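Local coordinates for imidazolonepropionase (PDB 2Q09), which hydrolyses a carbon-nitrogen bond of imidazolone-5-propanoate to give N-formimidoyl-L-glutamate, the third step of histidine degradation, at residues A113-E116 and D117-F120; Y144-L148 and E149-K153; E345-A348 and G349-H353. One frame throughout, in Å; residues are numbered along the deposited sequence.

Contact 1 (A113-E116 and D117-F120); sequences AASE and DQLF
Ser-115 and Gln-118 serve each other as donor and acceptor. Ser-115 OG accepts from Gln-118 N at 2.9 Å, and Gln-118 OE1 takes the backbone N-H of Ser-115 at 2.8 Å. The second of these is the straighter bond, 168° at the hydrogen, and it lies in the plane of the glutamine amide, on a lone pair of OE1. Ser-115 OG also donates to Gln-118 OE1, but at 3.4 Å this third link is weak. The serine hydroxyl sits between its own N and carbonyl carbon (chi1 72°), which turns it to the first turn of the helix; the glutamine chain, extended beyond CG, runs back to the N-cap.

This reciprocal exchange is a capping box. It closes the start of helix 116-133 and lies in the short link between helix 104-113 and helix 116-133, on the surface of this amidohydrolase domain. Ordinary helical bonds take over at once, Leu-119 N to Ser-115 O at 3.0 Å and Phe-120 N to Glu-116 O at 3.2 Å.

Apolar contact is limited to one pair, Ala-114 CB against Leu-119 CD2 at 3.7 Å; both side chains also touch Ala-78. The acidic groups turn to helix 148-164: Glu-116 OE1 forms a salt bridge with Arg-156 NE and Asp-117 OD1 one with Arg-160 NH1, and Arg-160 makes a cation-pi contact with Phe-120.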
# COMPACT_ATOMS: atom_id res chain seq x y z
N ALA A 113 12.16 -13.06 17.00
CA ALA A 113 13.27 -14.00 17.00
C ALA A 113 14.13 -13.92 15.74
O ALA A 113 15.32 -14.24 15.78
CB ALA A 113 12.74 -15.42 17.20
N ALA A 114 13.52 -13.51 14.63
CA ALA A 114 14.28 -13.42 13.39
C ALA A 114 15.25 -12.25 13.47
O ALA A 114 14.93 -11.22 14.06
CB ALA A 114 13.33 -13.23 12.20
N SER A 115 16.42 -12.41 12.88
CA SER A 115 17.40 -11.34 12.87
C SER A 115 17.02 -10.35 11.78
O SER A 115 16.27 -10.69 10.86
CB SER A 115 18.80 -11.88 12.58
OG SER A 115 18.92 -12.26 11.21
N GLU A 116 17.55 -9.13 11.87
CA GLU A 116 17.28 -8.11 10.87
C GLU A 116 17.71 -8.63 9.49
O GLU A 116 16.99 -8.45 8.50
CB GLU A 116 18.05 -6.82 11.19
CG GLU A 116 17.64 -5.66 10.31
CD GLU A 116 18.39 -4.39 10.64
OE1 GLU A 116 18.37 -3.96 11.81
OE2 GLU A 116 19.00 -3.81 9.71
N ASP A 117 18.87 -9.28 9.43
CA ASP A 117 19.36 -9.82 8.16
C ASP A 117 18.45 -10.91 7.62
O ASP A 117 18.28 -11.04 6.41
CB ASP A 117 20.78 -10.40 8.30
CG ASP A 117 21.83 -9.33 8.53
OD1 ASP A 117 21.59 -8.16 8.19
OD2 ASP A 117 22.92 -9.68 9.04
N GLN A 118 17.87 -11.71 8.52
CA GLN A 118 16.97 -12.79 8.11
C GLN A 118 15.66 -12.25 7.55
O GLN A 118 15.13 -12.77 6.57
CB GLN A 118 16.66 -13.72 9.29
CG GLN A 118 17.82 -14.64 9.70
CD GLN A 118 17.49 -15.51 10.91
OE1 GLN A 118 17.09 -15.00 11.95
NE2 GLN A 118 17.68 -16.82 10.77
N LEU A 119 15.11 -11.21 8.17
CA LEU A 119 13.86 -10.61 7.70
C LEU A 119 14.05 -10.02 6.31
O LEU A 119 13.16 -10.10 5.46
CB LEU A 119 13.38 -9.53 8.66
CG LEU A 119 12.87 -10.02 10.02
CD1 LEU A 119 12.56 -8.83 10.91
CD2 LEU A 119 11.64 -10.90 9.83
N PHE A 120 15.22 -9.44 6.08
CA PHE A 120 15.56 -8.84 4.79
C PHE A 120 15.57 -9.91 3.71
O PHE A 120 14.98 -9.74 2.64
CB PHE A 120 16.94 -8.17 4.88
CG PHE A 120 17.44 -7.64 3.57
CD1 PHE A 120 16.94 -6.45 3.05
CD2 PHE A 120 18.41 -8.33 2.86
CE1 PHE A 120 17.40 -5.96 1.82
CE2 PHE A 120 18.88 -7.85 1.64
CZ PHE A 120 18.37 -6.66 1.12

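Contact 2 (Y144-L148 and E149-K153); sequences YGLTL and EDELK. With DI6 (3-[(4S)-2,5-dioxoimidazolidin-4-yl]propanoic acid), chain C.
Glu-151 OE2 gathers two consecutive backbone N-H groups, those of Leu-146 at 2.6 Å and Gly-145 at 2.9 Å. The Leu-146 bond is nearly straight, 168° at the hydrogen, and uses the anti lone pair; Gly-145 N comes from the syn side, 35° out of the carboxylate plane. A bend at chi2 (-61°) folds the glutamate back over the preceding loop, and its other oxygen, OE1, accepts from Ser-142 OG and Gly-143 N, so one buried carboxylate, probably ionised, takes bonds from four residues between Ser-142 and Leu-146, three by backbone N-H and one by a hydroxyl.

At the N-cap, Thr-147 OG1 accepts from Asp-150 N at 2.9 Å and donates to Asp-150 OD2 at 2.6 Å. Asp-150 OD1 is held separately by a salt bridge to Lys-153 NZ, which meets it nearly along the C-O axis.

Packing is tight where Gly-145 CA lies 3.5 Å from Asp-150 CB. Farther along, Leu-148 CD2 and Leu-152 CD2 meet at 4.0 Å and both leucines lean on Ile-198 of helix 187-204.

Tyr-144 points away from the helix, and its OH donates to inhibitor atom O9 at 2.7 Å. The whole is a capped beta-to-alpha loop of a TIM-barrel amidohydrolase, bringing a tyrosine to the propionate end of the ligand pocket.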
# COMPACT_ATOMS: atom_id res chain seq x y z
N TYR A 144 4.86 -6.29 13.79
CA TYR A 144 5.04 -7.68 14.19
C TYR A 144 6.20 -7.80 15.18
O TYR A 144 6.68 -8.91 15.46
CB TYR A 144 5.29 -8.58 12.97
CG TYR A 144 4.07 -8.79 12.09
CD1 TYR A 144 2.85 -9.17 12.66
CD2 TYR A 144 4.13 -8.62 10.71
CE1 TYR A 144 1.72 -9.38 11.87
CE2 TYR A 144 3.00 -8.83 9.91
CZ TYR A 144 1.80 -9.21 10.50
OH TYR A 144 0.69 -9.43 9.71
N GLY A 145 6.63 -6.65 15.71
CA GLY A 145 7.72 -6.64 16.66
C GLY A 145 7.18 -6.45 18.07
O GLY A 145 7.51 -7.20 18.98
N LEU A 146 6.33 -5.44 18.23
CA LEU A 146 5.71 -5.14 19.51
C LEU A 146 6.69 -4.94 20.69
O LEU A 146 6.42 -5.34 21.83
CB LEU A 146 4.66 -6.20 19.85
CG LEU A 146 3.55 -6.32 18.78
CD1 LEU A 146 2.39 -7.15 19.33
CD2 LEU A 146 3.05 -4.94 18.37
N THR A 147 7.83 -4.33 20.37
CA THR A 147 8.87 -3.95 21.34
C THR A 147 9.52 -2.80 20.60
O THR A 147 9.42 -2.73 19.37
CB THR A 147 9.95 -5.04 21.58
OG1 THR A 147 10.83 -5.10 20.46
CG2 THR A 147 9.30 -6.41 21.80
N LEU A 148 10.19 -1.90 21.30
CA LEU A 148 10.83 -0.78 20.61
C LEU A 148 11.86 -1.27 19.59
O LEU A 148 11.79 -0.90 18.42
CB LEU A 148 11.48 0.17 21.61
CG LEU A 148 12.04 1.48 21.03
CD1 LEU A 148 12.15 2.53 22.13
CD2 LEU A 148 13.41 1.24 20.38
N GLU A 149 12.81 -2.08 20.04
CA GLU A 149 13.85 -2.56 19.14
C GLU A 149 13.33 -3.36 17.95
O GLU A 149 13.83 -3.22 16.83
CB GLU A 149 14.88 -3.42 19.90
CG GLU A 149 15.71 -2.64 20.89
CD GLU A 149 15.07 -2.54 22.27
OE1 GLU A 149 13.85 -2.79 22.39
OE2 GLU A 149 15.80 -2.21 23.23
N ASP A 150 12.35 -4.22 18.17
CA ASP A 150 11.84 -5.03 17.07
C ASP A 150 11.02 -4.23 16.06
O ASP A 150 11.08 -4.49 14.87
CB ASP A 150 11.05 -6.21 17.63
CG ASP A 150 11.95 -7.19 18.40
OD1 ASP A 150 12.84 -7.79 17.77
OD2 ASP A 150 11.77 -7.34 19.62
N GLU A 151 10.27 -3.23 16.53
CA GLU A 151 9.50 -2.40 15.61
C GLU A 151 10.46 -1.62 14.68
O GLU A 151 10.26 -1.57 13.47
CB GLU A 151 8.60 -1.42 16.37
CG GLU A 151 7.38 -2.07 17.02
CD GLU A 151 6.45 -2.72 16.01
OE1 GLU A 151 6.09 -2.06 15.01
OE2 GLU A 151 6.07 -3.90 16.21
N LEU A 152 11.50 -1.03 15.25
CA LEU A 152 12.47 -0.28 14.45
C LEU A 152 13.28 -1.21 13.56
O LEU A 152 13.73 -0.82 12.48
CB LEU A 152 13.40 0.54 15.34
CG LEU A 152 12.93 1.95 15.72
CD1 LEU A 152 11.57 1.89 16.40
CD2 LEU A 152 13.97 2.60 16.63
N LYS A 153 13.48 -2.45 14.01
CA LYS A 153 14.22 -3.44 13.24
C LYS A 153 13.48 -3.64 11.91
O LYS A 153 14.08 -3.72 10.85
CB LYS A 153 14.28 -4.76 14.01
CG LYS A 153 14.82 -5.93 13.22
CD LYS A 153 15.00 -7.17 14.11
CE LYS A 153 13.69 -7.71 14.63
NZ LYS A 153 13.89 -8.94 15.46
N1 DI6 C . -6.12 -6.59 10.22
C2 DI6 C . -5.77 -7.64 9.45
O2 DI6 C . -6.49 -8.30 8.72
C3 DI6 C . -4.25 -7.84 9.68
N4 DI6 C . -3.94 -6.77 10.65
C5 DI6 C . -5.08 -6.09 10.89
O5 DI6 C . -5.15 -5.13 11.65
C6 DI6 C . -3.96 -9.23 10.23
C7 DI6 C . -2.47 -9.47 10.48
C8 DI6 C . -2.12 -10.86 11.03
O9 DI6 C . -0.93 -11.22 10.95
O10 DI6 C . -3.00 -11.58 11.54

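Contact 3 (E345-A348 and G349-H353); sequences EAMA and GVTRH
Thr-351 faces back onto the helix it follows, its hydroxyl directed to the carbonyl of Met-347, a selenomethionine here. OG1 donates to Met-347 O at 2.8 Å; chi1 of 53° sets OG1 between the backbone N and the carbonyl carbon, toward that oxygen, while CG2 turns to the selenomethionine methyl. The same carbonyl receives Val-350 N from the opposite face of its plane, a donor standing 67° out of that plane. Two donors thus share an oxygen at the point where the regular hydrogen-bond ladder gives out.

The selenomethionine and Val-350 side chains cross at about a right angle, SE to CG2 4.1 Å apart. Both also press on Met-332 of helix 328-339 and Leu-68 of strand 63-73, so this side of the turn is built into the interior.

On another flank, Ala-348 CB lies against His-353 CE1 at 3.6 Å and beneath one face of the Arg-352 guanidinium, offset toward its rim. The arginine reaches that position through a bend at chi3 (71°) and sends NH1 to Leu-17 O. Water 1 sits in the plane of the imidazole ring, at its edge; it donates to Glu-345 O at 2.6 Å, whereas its link to His-353 ND1 is weak.

Ala-348 O, too, has two donors on opposite faces of its plane: Thr-351 N at 3.2 Å and His-353 N at 2.9 Å. The latter bond spans five residues and passes directly into the next helix. Here two doubly used carbonyls form the turn that joins helix 343-349 to helix 352-357 inside the amidohydrolase domain.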
# COMPACT_ATOMS: atom_id res chain seq x y z
N GLU A 345 -11.60 2.09 -12.02
CA GLU A 345 -11.53 2.52 -10.62
C GLU A 345 -10.36 1.79 -9.95
O GLU A 345 -9.64 2.35 -9.12
CB GLU A 345 -12.83 2.20 -9.88
CG GLU A 345 -14.04 3.02 -10.33
CD GLU A 345 -15.32 2.59 -9.63
OE1 GLU A 345 -15.61 1.37 -9.58
OE2 GLU A 345 -16.05 3.47 -9.14
N ALA A 346 -10.16 0.53 -10.33
CA ALA A 346 -9.07 -0.26 -9.76
C ALA A 346 -7.72 0.33 -10.17
O ALA A 346 -6.81 0.43 -9.35
CB ALA A 346 -9.18 -1.72 -10.22
N MSE A 347 -7.59 0.72 -11.43
CA MSE A 347 -6.34 1.29 -11.93
C MSE A 347 -6.04 2.62 -11.22
O MSE A 347 -4.92 2.86 -10.76
CB MSE A 347 -6.41 1.49 -13.45
CG MSE A 347 -5.10 1.97 -14.06
SE MSE A 347 -3.63 0.75 -13.71
CE MSE A 347 -2.30 1.60 -14.87
N ALA A 348 -7.05 3.47 -11.10
CA ALA A 348 -6.85 4.73 -10.39
C ALA A 348 -6.53 4.39 -8.94
O ALA A 348 -5.79 5.11 -8.27
CB ALA A 348 -8.10 5.59 -10.46
N GLY A 349 -7.09 3.27 -8.48
CA GLY A 349 -6.88 2.82 -7.12
C GLY A 349 -5.43 2.45 -6.81
O GLY A 349 -5.02 2.50 -5.65
N VAL A 350 -4.66 2.05 -7.82
CA VAL A 350 -3.27 1.68 -7.60
C VAL A 350 -2.30 2.70 -8.19
O VAL A 350 -1.09 2.45 -8.28
CB VAL A 350 -2.95 0.28 -8.18
CG1 VAL A 350 -3.86 -0.76 -7.52
CG2 VAL A 350 -3.12 0.27 -9.70
N THR A 351 -2.82 3.85 -8.61
CA THR A 351 -1.97 4.90 -9.14
C THR A 351 -2.29 6.21 -8.42
O THR A 351 -1.77 6.46 -7.33
CB THR A 351 -2.16 5.10 -10.68
OG1 THR A 351 -3.55 5.29 -10.99
CG2 THR A 351 -1.62 3.88 -11.44
N ARG A 352 -3.15 7.01 -9.03
CA ARG A 352 -3.58 8.30 -8.50
C ARG A 352 -3.98 8.28 -7.03
O ARG A 352 -3.44 9.03 -6.21
CB ARG A 352 -4.76 8.80 -9.35
CG ARG A 352 -4.93 10.29 -9.38
CD ARG A 352 -5.70 10.73 -10.62
NE ARG A 352 -7.11 10.36 -10.58
CZ ARG A 352 -7.73 9.67 -11.54
NH1 ARG A 352 -7.05 9.27 -12.60
NH2 ARG A 352 -9.02 9.40 -11.44
N HIS A 353 -4.94 7.43 -6.69
CA HIS A 353 -5.44 7.35 -5.32
C HIS A 353 -4.45 6.72 -4.35
O HIS A 353 -4.39 7.10 -3.19
CB HIS A 353 -6.78 6.62 -5.33
CG HIS A 353 -7.78 7.27 -6.24
ND1 HIS A 353 -8.77 6.56 -6.90
CD2 HIS A 353 -7.93 8.56 -6.63
CE1 HIS A 353 -9.47 7.39 -7.66
NE2 HIS A 353 -8.98 8.60 -7.51
O HOH W 1 -10.78 3.77 -7.29

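In the fold
Contacts 1 and 2 are neighbours, their centres 12 Å apart, and both cap the start of a helix through a hydroxyl. They touch through Lys-153, whose NZ reaches Ala-114 O at 2.9 Å, a probable hydrogen bond. Contact 1 is the surface member, with its acidic groups paired to arginines of helix 148-164, the helix that contact 2 begins. Contact 2 is partly buried and extends from that helix to the ligand pocket. Contact 3 is buried, about 32 Å from contact 2 between centres and across the centre of the chain; it joins two helices largely through shared carbonyls and apolar packing, without a side-chain capping bond.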